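Local coordinates for membrane-anchored mycosin mycp1 (Mycobacterium smegmatis, PDB 4KB5), which acts as a subtilisin-like serine protease that cleaves EspB and may regulate ESX-1 (type VII) secretion and virulence, at residues 43-48 with 261-266; 117-122 with 286-291. One frame throughout, in Å; residues are numbered along the deposited sequence.

Contact 1: residues 43-48 with 261-266; sequences RPWAND and IGQNGQ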
ATOM      1  N   ARG A  43       4.159 -21.886  10.615  1.00 43.16           N
ATOM      2  CA  ARG A  43       4.174 -20.884   9.529  1.00 42.47           C
ATOM      3  C   ARG A  43       2.819 -20.179   9.497  1.00 37.01           C
ATOM      4  O   ARG A  43       1.795 -20.836   9.629  1.00 37.41           O
ATOM      5  CB  ARG A  43       4.420 -21.555   8.174  1.00 45.86           C
ATOM      6  CG  ARG A  43       5.831 -22.074   7.955  1.00 50.46           C
ATOM      7  CD  ARG A  43       6.644 -21.104   7.120  1.00 54.22           C
ATOM      8  NE  ARG A  43       8.012 -21.570   6.890  1.00 56.11           N
ATOM      9  CZ  ARG A  43       9.106 -20.990   7.386  1.00 55.99           C
ATOM     10  NH1 ARG A  43       9.019 -19.904   8.153  1.00 54.84           N
ATOM     11  NH2 ARG A  43      10.298 -21.499   7.104  1.00 56.72           N
ATOM     12  N   PRO A  44       2.804 -18.835   9.372  1.00 34.94           N
ATOM     13  CA  PRO A  44       1.519 -18.133   9.216  1.00 33.94           C
ATOM     14  C   PRO A  44       0.848 -18.592   7.921  1.00 32.17           C
ATOM     15  O   PRO A  44       1.546 -18.968   6.979  1.00 30.57           O
ATOM     16  CB  PRO A  44       1.926 -16.653   9.095  1.00 33.43           C
ATOM     17  CG  PRO A  44       3.317 -16.584   9.636  1.00 32.90           C
ATOM     18  CD  PRO A  44       3.948 -17.907   9.333  1.00 32.85           C
ATOM     19  N   TRP A  45      -0.478 -18.571   7.878  1.00 30.98           N
ATOM     20  CA  TRP A  45      -1.197 -19.091   6.705  1.00 33.87           C
ATOM     21  C   TRP A  45      -0.799 -18.420   5.412  1.00 34.96           C
ATOM     22  O   TRP A  45      -0.691 -19.086   4.375  1.00 35.77           O
ATOM     23  CB  TRP A  45      -2.715 -19.078   6.918  1.00 32.35           C
ATOM     24  CG  TRP A  45      -3.420 -17.748   6.730  1.00 34.42           C
ATOM     25  CD1 TRP A  45      -3.814 -16.842   7.716  1.00 36.15           C
ATOM     26  CD2 TRP A  45      -3.886 -17.156   5.466  1.00 35.98           C
ATOM     27  NE1 TRP A  45      -4.446 -15.754   7.164  1.00 35.47           N
ATOM     28  CE2 TRP A  45      -4.523 -15.880   5.818  1.00 35.63           C
ATOM     29  CE3 TRP A  45      -3.832 -17.539   4.120  1.00 36.05           C
ATOM     30  CZ2 TRP A  45      -5.085 -15.045   4.854  1.00 36.43           C
ATOM     31  CZ3 TRP A  45      -4.391 -16.684   3.162  1.00 36.58           C
ATOM     32  CH2 TRP A  45      -5.013 -15.472   3.521  1.00 35.01           C
ATOM     33  N   ALA A  46      -0.541 -17.108   5.455  1.00 32.95           N
ATOM     34  CA  ALA A  46      -0.188 -16.374   4.231  1.00 31.74           C
ATOM     35  C   ALA A  46       1.134 -16.868   3.644  1.00 31.42           C
ATOM     36  O   ALA A  46       1.305 -16.885   2.422  1.00 31.40           O
ATOM     37  CB  ALA A  46      -0.147 -14.866   4.489  1.00 31.81           C
ATOM     38  N   ASN A  47       2.061 -17.273   4.514  1.00 30.17           N
ATOM     39  CA  ASN A  47       3.339 -17.826   4.075  1.00 31.14           C
ATOM     40  C   ASN A  47       3.174 -19.134   3.295  1.00 33.11           C
ATOM     41  O   ASN A  47       3.885 -19.367   2.313  1.00 32.61           O
ATOM     42  CB  ASN A  47       4.275 -18.062   5.258  1.00 32.15           C
ATOM     43  CG  ASN A  47       4.847 -16.768   5.836  1.00 33.86           C
ATOM     44  OD1 ASN A  47       6.067 -16.574   5.851  1.00 35.04           O
ATOM     45  ND2 ASN A  47       3.970 -15.882   6.311  1.00 29.89           N
ATOM     46  N   ASP A  48       2.262 -19.996   3.754  1.00 32.77           N
ATOM     47  CA  ASP A  48       1.977 -21.254   3.053  1.00 34.83           C
ATOM     48  C   ASP A  48       1.212 -20.957   1.758  1.00 32.76           C
ATOM     49  O   ASP A  48       1.565 -21.449   0.706  1.00 35.44           O
ATOM     50  CB  ASP A  48       1.139 -22.196   3.920  1.00 36.62           C
ATOM     51  CG  ASP A  48       1.935 -22.835   5.056  1.00 40.40           C
ATOM     52  OD1 ASP A  48       3.169 -23.014   4.932  1.00 41.52           O
ATOM     53  OD2 ASP A  48       1.298 -23.180   6.073  1.00 42.50           O
ATOM     54  N   ILE A 261      -7.718 -10.491   0.207  1.00 32.45           N
ATOM     55  CA  ILE A 261      -8.434 -11.785   0.311  1.00 34.45           C
ATOM     56  C   ILE A 261      -8.288 -12.450   1.694  1.00 37.09           C
ATOM     57  O   ILE A 261      -7.317 -12.196   2.435  1.00 36.31           O
ATOM     58  CB  ILE A 261      -8.013 -12.815  -0.756  1.00 33.90           C
ATOM     59  CG1 ILE A 261      -6.500 -13.068  -0.707  1.00 33.35           C
ATOM     60  CG2 ILE A 261      -8.485 -12.375  -2.142  1.00 35.15           C
ATOM     61  CD1 ILE A 261      -6.112 -14.513  -0.931  1.00 32.54           C
ATOM     62  N   GLY A 262      -9.256 -13.302   2.025  1.00 36.95           N
ATOM     63  CA  GLY A 262      -9.229 -14.075   3.258  1.00 40.15           C
ATOM     64  C   GLY A 262      -8.644 -15.459   3.068  1.00 41.92           C
ATOM     65  O   GLY A 262      -8.228 -15.821   1.952  1.00 40.23           O
ATOM     66  N   GLN A 263      -8.623 -16.231   4.161  1.00 44.29           N
ATOM     67  CA  GLN A 263      -8.063 -17.596   4.187  1.00 49.85           C
ATOM     68  C   GLN A 263      -8.633 -18.520   3.116  1.00 51.66           C
ATOM     69  O   GLN A 263      -7.920 -19.371   2.592  1.00 56.72           O
ATOM     70  CB  GLN A 263      -8.251 -18.231   5.571  1.00 51.37           C
ATOM     71  CG  GLN A 263      -7.160 -17.864   6.558  1.00 52.18           C
ATOM     72  CD  GLN A 263      -7.567 -18.042   8.008  1.00 56.59           C
ATOM     73  OE1 GLN A 263      -8.501 -17.396   8.498  1.00 59.15           O
ATOM     74  NE2 GLN A 263      -6.849 -18.899   8.712  1.00 55.91           N
ATOM     75  N   ASN A 264      -9.912 -18.338   2.790  1.00 52.46           N
ATOM     76  CA  ASN A 264     -10.579 -19.122   1.750  1.00 53.95           C
ATOM     77  C   ASN A 264     -10.325 -18.622   0.324  1.00 52.64           C
ATOM     78  O   ASN A 264     -10.898 -19.155  -0.628  1.00 50.85           O
ATOM     79  CB  ASN A 264     -12.088 -19.186   2.023  1.00 56.71           C
ATOM     80  CG  ASN A 264     -12.765 -17.828   1.925  0.48 60.39           C
ATOM     81  OD1 ASN A 264     -12.118 -16.775   1.978  1.00 63.71           O
ATOM     82  ND2 ASN A 264     -14.083 -17.850   1.784  0.96 61.18           N
ATOM     83  N   GLY A 265      -9.479 -17.600   0.179  1.00 47.97           N
ATOM     84  CA  GLY A 265      -9.121 -17.068  -1.134  1.00 43.60           C
ATOM     85  C   GLY A 265     -10.127 -16.099  -1.726  1.00 42.33           C
ATOM     86  O   GLY A 265      -9.931 -15.589  -2.826  1.00 44.30           O
ATOM     87  N   GLN A 266     -11.205 -15.832  -1.001  1.00 44.98           N
ATOM     88  CA  GLN A 266     -12.246 -14.924  -1.488  1.00 46.15           C
ATOM     89  C   GLN A 266     -11.973 -13.483  -1.064  1.00 43.58           C
ATOM     90  O   GLN A 266     -11.359 -13.264  -0.021  1.00 41.84           O
ATOM     91  CB  GLN A 266     -13.630 -15.377  -0.998  1.00 49.65           C
ATOM     92  CG  GLN A 266     -14.155 -16.627  -1.699  0.79 53.17           C
ATOM     93  CD  GLN A 266     -14.011 -16.555  -3.211  0.36 54.59           C
ATOM     94  OE1 GLN A 266     -14.693 -15.782  -3.879  0.76 59.73           O
ATOM     95  NE2 GLN A 266     -13.110 -17.361  -3.755  0.92 55.77           N
TER
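W45 and Q263 carry this contact: the CG methylene of the glutamine lies over one face of the indole. CG of Q263 stands 3.4 Å from the centroid of the W45 five-membered ring, a CH-pi contact. It is only 9° off the ring normal, and its nearest ring atom is CE2 of W45. Glutamine suits this place because its CG methylene can rest on an aromatic surface while the amide, continuing along the CD1 side of the indole, can bond to another partner. The amide plane is turned 29° from the indole plane, and NE2 of Q263 comes within 3.8 Å of CD1 of W45. OE1 of Q263 points to a separate partner, accepting a weak hydrogen bond from N285.

W45 sits at the start of helix 45-49, just after P44 at the N-cap. With chi1 at 80°, its CG is held between the backbone N and the carbonyl carbon, a setting that carries the indole out from the helix toward the loop. The six-membered ring meets backbone: CH2 of W45 is 3.6 Å from O of G262, approached obliquely, while O of I261 lies 4.1 Å from the same CH2, near the ring plane. G262 opens a type I beta turn that ends at G265, closed by the bond from N of G265 to O of G262 at 2.8 Å. The carbonyl beside the indole is thus already engaged in the turn.

No hydrogen bond joins the two segments. NE1 of W45 donates to O of E284, in the loop after strand 279-282; that bond, with a weak one to O of N285, probably helps set the rotation of the indole. The chemistry implies a division of labour: the ring face gives CH-pi and dispersion contact to Q263, the turn's carbonyls come in near CH2, and the N-H is satisfied by E284.

Contact 2: residues 117-122 with 286-291; sequences DGFVGM and LTSLGY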
ATOM      1  N   ASP A 117      10.562 -19.062  15.948  1.00 38.86           N
ATOM      2  CA  ASP A 117       9.191 -18.977  15.421  1.00 37.36           C
ATOM      3  C   ASP A 117       9.157 -19.184  13.908  1.00 35.98           C
ATOM      4  O   ASP A 117      10.198 -19.214  13.253  1.00 35.39           O
ATOM      5  CB  ASP A 117       8.505 -17.659  15.816  1.00 37.77           C
ATOM      6  CG  ASP A 117       9.178 -16.429  15.192  1.00 39.79           C
ATOM      7  OD1 ASP A 117       9.105 -16.253  13.949  1.00 36.64           O
ATOM      8  OD2 ASP A 117       9.774 -15.632  15.960  1.00 39.30           O
ATOM      9  N   GLY A 118       7.959 -19.319  13.358  1.00 34.67           N
ATOM     10  CA  GLY A 118       7.821 -19.547  11.929  1.00 34.65           C
ATOM     11  C   GLY A 118       7.532 -18.311  11.084  1.00 34.75           C
ATOM     12  O   GLY A 118       7.197 -18.456   9.903  1.00 34.42           O
ATOM     13  N   PHE A 119       7.649 -17.105  11.654  1.00 33.07           N
ATOM     14  CA  PHE A 119       7.403 -15.896  10.845  1.00 33.10           C
ATOM     15  C   PHE A 119       8.628 -15.477  10.053  1.00 32.67           C
ATOM     16  O   PHE A 119       9.724 -15.398  10.597  1.00 30.06           O
ATOM     17  CB  PHE A 119       6.883 -14.695  11.645  1.00 34.23           C
ATOM     18  CG  PHE A 119       6.658 -13.470  10.789  1.00 34.47           C
ATOM     19  CD1 PHE A 119       7.713 -12.586  10.508  1.00 34.95           C
ATOM     20  CD2 PHE A 119       5.415 -13.225  10.218  1.00 33.34           C
ATOM     21  CE1 PHE A 119       7.515 -11.476   9.687  1.00 34.77           C
ATOM     22  CE2 PHE A 119       5.218 -12.124   9.394  1.00 34.81           C
ATOM     23  CZ  PHE A 119       6.265 -11.245   9.136  1.00 33.66           C
ATOM     24  N   VAL A 120       8.420 -15.206   8.767  1.00 30.25           N
ATOM     25  CA  VAL A 120       9.384 -14.459   7.961  1.00 27.78           C
ATOM     26  C   VAL A 120       8.617 -13.547   6.979  1.00 30.38           C
ATOM     27  O   VAL A 120       7.497 -13.881   6.535  1.00 29.04           O
ATOM     28  CB  VAL A 120      10.412 -15.382   7.253  1.00 27.99           C
ATOM     29  CG1 VAL A 120       9.741 -16.318   6.236  1.00 27.79           C
ATOM     30  CG2 VAL A 120      11.506 -14.566   6.586  1.00 26.33           C
ATOM     31  N   GLY A 121       9.208 -12.393   6.669  1.00 29.78           N
ATOM     32  CA  GLY A 121       8.664 -11.491   5.666  1.00 29.70           C
ATOM     33  C   GLY A 121       8.922 -12.012   4.252  1.00 30.23           C
ATOM     34  O   GLY A 121       9.719 -12.942   4.049  1.00 28.75           O
ATOM     35  N   MET A 122       8.258 -11.402   3.274  1.00 28.84           N
ATOM     36  CA  MET A 122       8.388 -11.814   1.871  1.00 30.02           C
ATOM     37  C   MET A 122       9.845 -11.697   1.399  1.00 29.54           C
ATOM     38  O   MET A 122      10.370 -12.593   0.723  1.00 28.24           O
ATOM     39  CB  MET A 122       7.431 -10.974   1.004  1.00 32.25           C
ATOM     40  CG  MET A 122       7.452 -11.287  -0.480  1.00 37.04           C
ATOM     41  SD  MET A 122       6.585 -12.809  -0.928  1.00 41.97           S
ATOM     42  CE  MET A 122       4.922 -12.440  -0.388  1.00 38.18           C
ATOM     43  N   LEU A 286      -3.777 -12.076   9.880  1.00 29.56           N
ATOM     44  CA  LEU A 286      -2.353 -12.202   9.566  1.00 29.89           C
ATOM     45  C   LEU A 286      -1.503 -12.280  10.813  1.00 29.09           C
ATOM     46  O   LEU A 286      -1.951 -11.935  11.907  1.00 27.81           O
ATOM     47  CB  LEU A 286      -1.878 -11.025   8.702  1.00 29.35           C
ATOM     48  CG  LEU A 286      -2.685 -10.784   7.421  1.00 29.90           C
ATOM     49  CD1 LEU A 286      -2.153  -9.532   6.748  1.00 28.69           C
ATOM     50  CD2 LEU A 286      -2.594 -11.995   6.509  1.00 26.48           C
ATOM     51  N   THR A 287      -0.271 -12.741  10.619  1.00 30.02           N
ATOM     52  CA  THR A 287       0.773 -12.660  11.625  1.00 31.25           C
ATOM     53  C   THR A 287       1.839 -11.684  11.144  1.00 31.75           C
ATOM     54  O   THR A 287       2.219 -11.697   9.970  1.00 29.55           O
ATOM     55  CB  THR A 287       1.411 -14.041  11.868  1.00 31.74           C
ATOM     56  OG1 THR A 287       0.389 -14.943  12.295  1.00 32.74           O
ATOM     57  CG2 THR A 287       2.508 -13.985  12.958  1.00 32.23           C
ATOM     58  N   SER A 288       2.331 -10.869  12.071  1.00 29.47           N
ATOM     59  CA  SER A 288       3.423  -9.943  11.803  1.00 29.25           C
ATOM     60  C   SER A 288       4.221  -9.728  13.087  1.00 30.77           C
ATOM     61  O   SER A 288       3.921 -10.319  14.123  1.00 31.39           O
ATOM     62  CB  SER A 288       2.878  -8.555  11.463  1.00 29.05           C
ATOM     63  OG  SER A 288       3.802  -7.823  10.676  1.00 28.26           O
ATOM     64  N   LEU A 289       5.237  -8.876  13.008  1.00 29.17           N
ATOM     65  CA  LEU A 289       6.184  -8.663  14.109  1.00 29.89           C
ATOM     66  C   LEU A 289       5.895  -7.348  14.794  1.00 31.01           C
ATOM     67  O   LEU A 289       5.475  -6.382  14.142  1.00 29.49           O
ATOM     68  CB  LEU A 289       7.640  -8.672  13.617  1.00 28.06           C
ATOM     69  CG  LEU A 289       8.178  -9.938  12.950  1.00 27.35           C
ATOM     70  CD1 LEU A 289       9.654  -9.773  12.604  1.00 25.86           C
ATOM     71  CD2 LEU A 289       7.952 -11.199  13.790  1.00 27.19           C
ATOM     72  N   GLY A 290       6.138  -7.307  16.106  1.00 30.56           N
ATOM     73  CA  GLY A 290       5.795  -6.149  16.928  1.00 29.28           C
ATOM     74  C   GLY A 290       6.973  -5.235  17.167  1.00 29.62           C
ATOM     75  O   GLY A 290       7.988  -5.306  16.452  1.00 27.58           O
ATOM     76  N   TYR A 291       6.847  -4.387  18.191  1.00 30.11           N
ATOM     77  CA  TYR A 291       7.861  -3.362  18.473  1.00 31.56           C
ATOM     78  C   TYR A 291       9.225  -3.915  18.873  1.00 33.19           C
ATOM     79  O   TYR A 291      10.225  -3.230  18.709  1.00 34.77           O
ATOM     80  CB  TYR A 291       7.377  -2.361  19.518  1.00 30.82           C
ATOM     81  CG  TYR A 291       6.114  -1.611  19.139  1.00 31.11           C
ATOM     82  CD1 TYR A 291       5.340  -0.973  20.114  1.00 30.44           C
ATOM     83  CD2 TYR A 291       5.676  -1.556  17.803  1.00 31.06           C
ATOM     84  CE1 TYR A 291       4.184  -0.285  19.778  1.00 30.92           C
ATOM     85  CE2 TYR A 291       4.525  -0.880  17.458  1.00 30.40           C
ATOM     86  CZ  TYR A 291       3.779  -0.253  18.438  1.00 32.52           C
ATOM     87  OH  TYR A 291       2.645   0.426  18.072  1.00 31.32           O
TER
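The phenyl ring of F119 is set against three consecutive residues, T287, S288 and L289. CD1 of F119 meets CD2 of L289 at 3.6 Å, and CG of L289 lies equally near that ring atom, so the branch point as well as the methyl takes part. Farther round the ring, CE2 of F119 comes to 3.1 Å from O of T287 and 3.7 Å from CA of S288, each reached obliquely. CG2 of T287 adds a looser methyl contact to CD2 of F119 at 4.1 Å.

Phenylalanine suits a place where one broad, non-polar group must cover both a leucine and a length of backbone. Its CG is trans to the backbone N (chi1 179°), which sends the ring out from the loop to the edge strand 288-289. Backbone and charge hold that loop: N of F119 donates at 2.8 Å to OD1 of D117, which accepts on its anti lone pair, closing an Asx turn. OD2 of D117 makes a salt bridge with R78, and L289 also packs on R78.

S288 turns its CB away from F119, and OG bonds to O of M104 in helix 102-110, the helix that follows H101, assigned to the charge relay system. Its backbone pairs with V296 in the neighbouring strand 295-299. Strand 288-289 therefore has the loop against one side and the helix against another. Since no hydrogen bond crosses between 117-122 and 286-291, the chemistry implies cohesion by dispersion, with a modest electrostatic contribution probable where CE2 of F119 comes near the T287 carbonyl oxygen.

Contacts 1 and 2 lie about 14 Å apart, centre to centre, on the same side of the chain's centre, and their four segments alternate along the sequence. They touch directly through 43-48: NH1 of R43 probably donates a hydrogen bond to O of G118 at 2.9 Å, and CB of P44 packs 3.8 Å from CB of T287. P44 also touches F119, while W45, the next residue, is directed to 261-266. Contact 2 is the one near the charge relay system: the side chain of S288 is about 9 Å from that of H101 and about 10 Å from that of D70, whereas contact 1 lies away from the annotated sites.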